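Local coordinates for Thiol:disulfide interchange protein DsbA (Neisseria meningitidis MC58, PDB 3HZ8) that probably acts in the periplasm as a thiol-disulfide oxidoreductase of the DsbA type, passing its own redox-active disulfide to substrate proteins, at residues Q102-Q107 against K113-E118; V158-K163 against D183-E188. The protein carries 1 engineered substitution. All blocks are in the same frame, centred on the assembly; numbering follows the deposited sequence. Where two conformers were deposited one is given.

Contact 1. Residues Q102-Q107 against K113-E118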
loop_
_atom_site.group_PDB
_atom_site.type_symbol
_atom_site.label_atom_id
_atom_site.label_comp_id
_atom_site.label_asym_id
_atom_site.label_seq_id
_atom_site.Cartn_x
_atom_site.Cartn_y
_atom_site.Cartn_z
ATOM N N GLN A 102 -7.971 10.531 15.488
ATOM C CA GLN A 102 -7.453 10.973 16.796
ATOM C C GLN A 102 -6.434 12.126 16.727
ATOM O O GLN A 102 -6.177 12.790 17.732
ATOM C CB GLN A 102 -6.852 9.792 17.578
ATOM C CG GLN A 102 -7.788 8.592 17.851
ATOM C CD GLN A 102 -7.037 7.409 18.473
ATOM O OE1 GLN A 102 -6.262 7.590 19.409
ATOM N NE2 GLN A 102 -7.257 6.201 17.950
ATOM N N LYS A 103 -5.849 12.353 15.547
ATOM C CA LYS A 103 -4.816 13.390 15.355
ATOM C C LYS A 103 -3.525 13.172 16.172
ATOM O O LYS A 103 -2.848 14.126 16.557
ATOM C CB LYS A 103 -5.383 14.803 15.593
ATOM C CG LYS A 103 -5.896 15.518 14.350
ATOM C CD LYS A 103 -7.360 15.218 14.054
ATOM C CE LYS A 103 -7.904 16.216 13.043
ATOM N NZ LYS A 103 -9.323 15.967 12.652
ATOM N N ILE A 104 -3.184 11.909 16.419
ATOM C CA ILE A 104 -1.942 11.570 17.113
ATOM C C ILE A 104 -0.736 11.753 16.188
ATOM O O ILE A 104 -0.785 11.384 15.007
ATOM C CB ILE A 104 -1.959 10.124 17.649
ATOM C CG1 ILE A 104 -3.149 9.909 18.583
ATOM C CG2 ILE A 104 -0.666 9.811 18.407
ATOM C CD1 ILE A 104 -3.288 8.499 19.022
ATOM N N LYS A 105 0.347 12.300 16.733
ATOM C CA LYS A 105 1.548 12.548 15.944
ATOM C C LYS A 105 2.465 11.330 15.877
ATOM O O LYS A 105 3.582 11.327 16.404
ATOM C CB LYS A 105 2.279 13.787 16.436
ATOM C CG LYS A 105 1.458 15.045 16.232
ATOM C CD LYS A 105 2.061 16.239 16.943
ATOM C CE LYS A 105 1.147 17.448 16.829
ATOM N NZ LYS A 105 1.033 17.905 15.418
ATOM N N LEU A 106 1.983 10.309 15.176
ATOM C CA LEU A 106 2.763 9.091 14.998
ATOM C C LEU A 106 4.030 9.288 14.151
ATOM O O LEU A 106 4.879 8.399 14.098
ATOM C CB LEU A 106 1.890 7.951 14.450
ATOM C CG LEU A 106 0.698 7.484 15.299
ATOM C CD1 LEU A 106 -0.018 6.346 14.576
ATOM C CD2 LEU A 106 1.133 7.052 16.700
ATOM N N GLN A 107 4.163 10.444 13.496
ATOM C CA GLN A 107 5.398 10.740 12.750
ATOM C C GLN A 107 6.569 11.098 13.674
ATOM O O GLN A 107 7.724 11.211 13.221
ATOM C CB GLN A 107 5.181 11.854 11.713
ATOM C CG GLN A 107 4.873 13.229 12.307
ATOM C CD GLN A 107 3.394 13.475 12.563
ATOM O OE1 GLN A 107 2.613 12.548 12.763
ATOM N NE2 GLN A 107 3.003 14.740 12.551
ATOM N N LYS A 113 6.541 5.209 19.442
ATOM C CA LYS A 113 7.019 4.044 20.194
ATOM C C LYS A 113 6.152 3.750 21.425
ATOM O O LYS A 113 5.839 2.588 21.706
ATOM C CB LYS A 113 8.499 4.183 20.574
ATOM C CG LYS A 113 9.424 4.135 19.337
ATOM C CD LYS A 113 10.913 4.230 19.701
ATOM C CE LYS A 113 11.264 5.631 20.195
ATOM N NZ LYS A 113 12.713 5.980 19.989
ATOM N N LYS A 114 5.749 4.796 22.143
ATOM C CA LYS A 114 4.833 4.646 23.278
ATOM C C LYS A 114 3.493 4.078 22.810
ATOM O O LYS A 114 2.969 3.141 23.409
ATOM C CB LYS A 114 4.638 5.984 24.011
ATOM C CG LYS A 114 3.590 5.970 25.125
ATOM C CD LYS A 114 3.207 7.388 25.554
ATOM C CE LYS A 114 2.157 7.399 26.661
ATOM N NZ LYS A 114 0.813 6.969 26.182
ATOM N N TRP A 115 2.953 4.653 21.735
ATOM C CA TRP A 115 1.683 4.201 21.162
ATOM C C TRP A 115 1.745 2.719 20.753
ATOM O O TRP A 115 0.849 1.924 21.085
ATOM C CB TRP A 115 1.300 5.096 19.972
ATOM C CG TRP A 115 -0.060 4.805 19.400
ATOM C CD1 TRP A 115 -1.256 5.292 19.837
ATOM C CD2 TRP A 115 -0.354 3.962 18.277
ATOM N NE1 TRP A 115 -2.279 4.791 19.063
ATOM C CE2 TRP A 115 -1.753 3.974 18.099
ATOM C CE3 TRP A 115 0.431 3.199 17.405
ATOM C CZ2 TRP A 115 -2.383 3.255 17.076
ATOM C CZ3 TRP A 115 -0.202 2.468 16.395
ATOM C CH2 TRP A 115 -1.592 2.505 16.246
ATOM N N LEU A 116 2.807 2.340 20.049
ATOM C CA LEU A 116 2.948 0.954 19.611
ATOM C C LEU A 116 2.980 -0.004 20.802
ATOM O O LEU A 116 2.334 -1.053 20.780
ATOM C CB LEU A 116 4.193 0.762 18.752
ATOM C CG LEU A 116 4.109 1.222 17.300
ATOM C CD1 LEU A 116 5.481 1.032 16.643
ATOM C CD2 LEU A 116 3.025 0.433 16.551
ATOM N N GLY A 117 3.741 0.355 21.837
ATOM C CA GLY A 117 3.838 -0.490 23.018
ATOM C C GLY A 117 2.508 -0.785 23.686
ATOM O O GLY A 117 2.361 -1.820 24.327
ATOM N N GLU A 118 1.547 0.124 23.516
ATOM C CA GLU A 118 0.215 0.020 24.108
ATOM C C GLU A 118 -0.831 -0.713 23.263
ATOM O O GLU A 118 -1.897 -1.009 23.768
ATOM C CB GLU A 118 -0.321 1.417 24.445
ATOM C CG GLU A 118 0.480 2.124 25.521
ATOM C CD GLU A 118 0.320 3.635 25.500
ATOM O OE1 GLU A 118 -0.430 4.176 24.650
ATOM O OE2 GLU A 118 0.966 4.282 26.339
#
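Trp115 meets Leu106 and Ile104 through its indole, and following the tryptophan outward from its backbone shows how two aliphatic methyls share one ring system. At the root of the side chain, Trp115 CB lies 3.8 Å from Leu106 CD2. The torsion about the next bond sets CG anti to the backbone N (chi1 -174°), which carries the indole off the helix toward the loop. Trp115 CG then makes the closest approach, 3.7 Å from the same methyl, Leu106 CD2. Onward through CD2 to CE3 the ring continues beneath it, Trp115 CE3 lying 4.0 Å from Leu106 CD2. This is a CH-pi contact over one face: Leu106 CD2 stands 4.0 Å from the centroid of the five-membered ring, 29° off its normal, displaced toward the rim.

The setting is the all-helical region that DsbA proteins insert into the thioredoxin fold. Here residues 102-107 link helix 88-101 to helix 109-118 and point Ile104 and Leu106 at the latter, with Lys105 at the centre of an inverse gamma turn between the two aliphatic residues. Ala98 of helix 88-101 touches both Ile104 and Trp115, bringing a third element into the cluster.

At CD1 and NE1 the partner changes. Trp115 CD1 lies 3.9 Å from Ile104 CD1, and Trp115 NE1 is 3.8 Å from that methyl. It approaches the ring obliquely, while the two side chains cross at about a right angle. Within the helix, Lys114 NZ forms a salt bridge with Glu118 OE2 (2.7 Å), the oxygen accepting on its syn lone pair.

Contact 2. Residues V158-K163 against D183-E188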
loop_
_atom_site.group_PDB
_atom_site.type_symbol
_atom_site.label_atom_id
_atom_site.label_comp_id
_atom_site.label_asym_id
_atom_site.label_seq_id
_atom_site.Cartn_x
_atom_site.Cartn_y
_atom_site.Cartn_z
ATOM N N VAL A 158 -3.070 3.220 -7.081
ATOM C CA VAL A 158 -3.014 1.766 -7.186
ATOM C C VAL A 158 -2.545 1.395 -8.575
ATOM O O VAL A 158 -3.087 1.883 -9.561
ATOM C CB VAL A 158 -4.395 1.111 -6.888
ATOM C CG1 VAL A 158 -4.352 -0.420 -7.129
ATOM C CG2 VAL A 158 -4.829 1.425 -5.450
ATOM N N ILE A 159 -1.519 0.538 -8.618
ATOM C CA ILE A 159 -0.927 0.082 -9.860
ATOM C C ILE A 159 -0.955 -1.454 -9.933
ATOM O O ILE A 159 -0.544 -2.137 -8.992
ATOM C CB ILE A 159 0.512 0.637 -9.985
ATOM C CG1 ILE A 159 0.457 2.153 -10.211
ATOM C CG2 ILE A 159 1.279 -0.064 -11.102
ATOM C CD1 ILE A 159 1.643 2.912 -9.664
ATOM N N VAL A 160 -1.443 -1.990 -11.050
ATOM C CA VAL A 160 -1.544 -3.438 -11.224
ATOM C C VAL A 160 -0.501 -3.932 -12.210
ATOM O O VAL A 160 -0.297 -3.330 -13.251
ATOM C CB VAL A 160 -2.963 -3.842 -11.701
ATOM C CG1 VAL A 160 -3.107 -5.355 -11.832
ATOM C CG2 VAL A 160 -4.006 -3.283 -10.727
ATOM N N GLY A 161 0.169 -5.026 -11.874
ATOM C CA GLY A 161 1.123 -5.620 -12.813
ATOM C C GLY A 161 2.324 -4.745 -13.103
ATOM O O GLY A 161 2.950 -4.890 -14.159
ATOM N N GLY A 162 2.629 -3.820 -12.189
ATOM C CA GLY A 162 3.738 -2.883 -12.370
ATOM C C GLY A 162 3.515 -1.762 -13.378
ATOM O O GLY A 162 4.319 -0.835 -13.464
ATOM N N LYS A 163 2.428 -1.820 -14.147
ATOM C CA LYS A 163 2.300 -0.887 -15.278
ATOM C C LYS A 163 0.944 -0.204 -15.486
ATOM O O LYS A 163 0.876 0.754 -16.239
ATOM C CB LYS A 163 2.697 -1.588 -16.588
ATOM C CG LYS A 163 1.770 -2.735 -16.978
ATOM C CD LYS A 163 2.218 -3.492 -18.230
ATOM C CE LYS A 163 2.289 -2.605 -19.476
ATOM N NZ LYS A 163 2.756 -3.367 -20.709
ATOM N N ASP A 183 -6.510 -9.778 -14.886
ATOM C CA ASP A 183 -6.691 -10.727 -15.988
ATOM C C ASP A 183 -5.848 -10.317 -17.203
ATOM O O ASP A 183 -5.201 -11.163 -17.833
ATOM C CB ASP A 183 -8.177 -10.855 -16.350
ATOM C CG ASP A 183 -8.413 -11.711 -17.585
ATOM O OD1 ASP A 183 -8.207 -12.936 -17.514
ATOM O OD2 ASP A 183 -8.800 -11.147 -18.628
ATOM N N LYS A 184 -5.832 -9.019 -17.516
ATOM C CA LYS A 184 -5.036 -8.502 -18.635
ATOM C C LYS A 184 -3.554 -8.848 -18.438
ATOM O O LYS A 184 -2.906 -9.369 -19.358
ATOM C CB LYS A 184 -5.238 -6.987 -18.789
ATOM C CG LYS A 184 -4.523 -6.347 -19.974
ATOM C CD LYS A 184 -4.843 -4.856 -20.036
ATOM C CE LYS A 184 -4.115 -4.144 -21.169
ATOM N NZ LYS A 184 -4.596 -4.564 -22.518
ATOM N N VAL A 185 -3.042 -8.568 -17.239
ATOM C CA VAL A 185 -1.665 -8.906 -16.848
ATOM C C VAL A 185 -1.388 -10.408 -16.908
ATOM O O VAL A 185 -0.402 -10.833 -17.511
ATOM C CB VAL A 185 -1.353 -8.379 -15.415
ATOM C CG1 VAL A 185 -0.054 -8.978 -14.861
ATOM C CG2 VAL A 185 -1.287 -6.865 -15.418
ATOM N N ARG A 186 -2.250 -11.193 -16.262
ATOM C CA ARG A 186 -2.105 -12.642 -16.165
ATOM C C ARG A 186 -1.891 -13.230 -17.550
ATOM O O ARG A 186 -0.985 -14.043 -17.760
ATOM C CB ARG A 186 -3.358 -13.243 -15.505
ATOM C CG ARG A 186 -3.245 -14.690 -15.063
ATOM C CD ARG A 186 -4.531 -15.135 -14.374
ATOM N NE ARG A 186 -4.621 -14.690 -12.980
ATOM C CZ ARG A 186 -5.483 -13.787 -12.514
ATOM N NH1 ARG A 186 -6.366 -13.209 -13.320
ATOM N NH2 ARG A 186 -5.470 -13.471 -11.227
ATOM N N GLU A 187 -2.699 -12.785 -18.504
ATOM C CA GLU A 187 -2.646 -13.330 -19.854
ATOM C C GLU A 187 -1.569 -12.709 -20.755
ATOM O O GLU A 187 -1.100 -13.354 -21.697
ATOM C CB GLU A 187 -4.033 -13.301 -20.491
ATOM C CG GLU A 187 -5.093 -14.095 -19.694
ATOM C CD GLU A 187 -4.673 -15.528 -19.321
ATOM O OE1 GLU A 187 -3.749 -16.091 -19.954
ATOM O OE2 GLU A 187 -5.283 -16.103 -18.387
ATOM N N GLU A 188 -1.174 -11.474 -20.453
ATOM C CA GLU A 188 -0.006 -10.849 -21.081
ATOM C C GLU A 188 1.266 -11.598 -20.720
ATOM O O GLU A 188 2.066 -11.926 -21.597
ATOM C CB GLU A 188 0.148 -9.392 -20.628
ATOM C CG GLU A 188 -0.749 -8.425 -21.344
ATOM C CD GLU A 188 -0.484 -6.983 -20.969
ATOM O OE1 GLU A 188 -0.097 -6.702 -19.812
ATOM O OE2 GLU A 188 -0.673 -6.117 -21.846
#
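Val185 turns its isopropyl group from the C-terminal helix onto Gly161, where the absence of a side chain lets helix and turn come close: the CA atoms of Gly161 and Val185 are 5.9 Å apart. Both branches of the valine face the glycine backbone. Its CG1 is anti to the backbone N (chi1 167°) and CG2 anti to the carbonyl carbon, an orientation that brings Val185 CG2 to 3.8 Å from Gly161 CA and leaves Val185 CG1 a little farther from the same atom, at 4.1 Å. Gly161 has a positive phi, a backbone shape glycine adopts readily, and its bare CA is what the valine rests on.

Val160, the last residue of strand 157-160, also directs its side chain at the helix, but more loosely, with Val160 CG1 4.3 Å from Val185 CG2. Gly161 and Gly162 occupy the two central positions of a type I' beta turn, closed by the bond from Lys163 N to Val160 O (3.2 Å). It joins strands 157-160 and 164-166, the antiparallel hairpin of the thioredoxin fold, against which helix 171-191 packs. Val26 of the neighbouring strand 26-32 and Tyr164 also touch Val185.

Lys163 and Glu188 approach each other at the edge of the contact. Lys163 CD comes within 4.3 Å of Glu188 OE1, whereas Lys163 NZ remains 4.5 Å from that oxygen, beyond a salt bridge. Glu188 OE1 is instead hydrogen-bonded to the hydroxyl of Tyr164. The attachment is therefore chiefly apolar and shape-dependent, a valine fitted against a glycine, to which the nearby lysine and glutamate probably add only a modest electrostatic attraction.

Overall arrangement
Both contacts pack a helix against a turn or loop, yet they do so on opposite sides of the chain's centre: their centres are 36 Å apart, their nearest atoms about 21 Å. They share no helix or strand. Along the chain they come in series, contact 1 closing before contact 2 opens. Contact 1 is local, packing helix 109-118 against the loop that leads into it within the helical insertion; contact 2 bridges a longer span, bringing helix 171-191 back to the hairpin of the central sheet. Together they exemplify the two-part build of DsbA, a thioredoxin fold interrupted by helices.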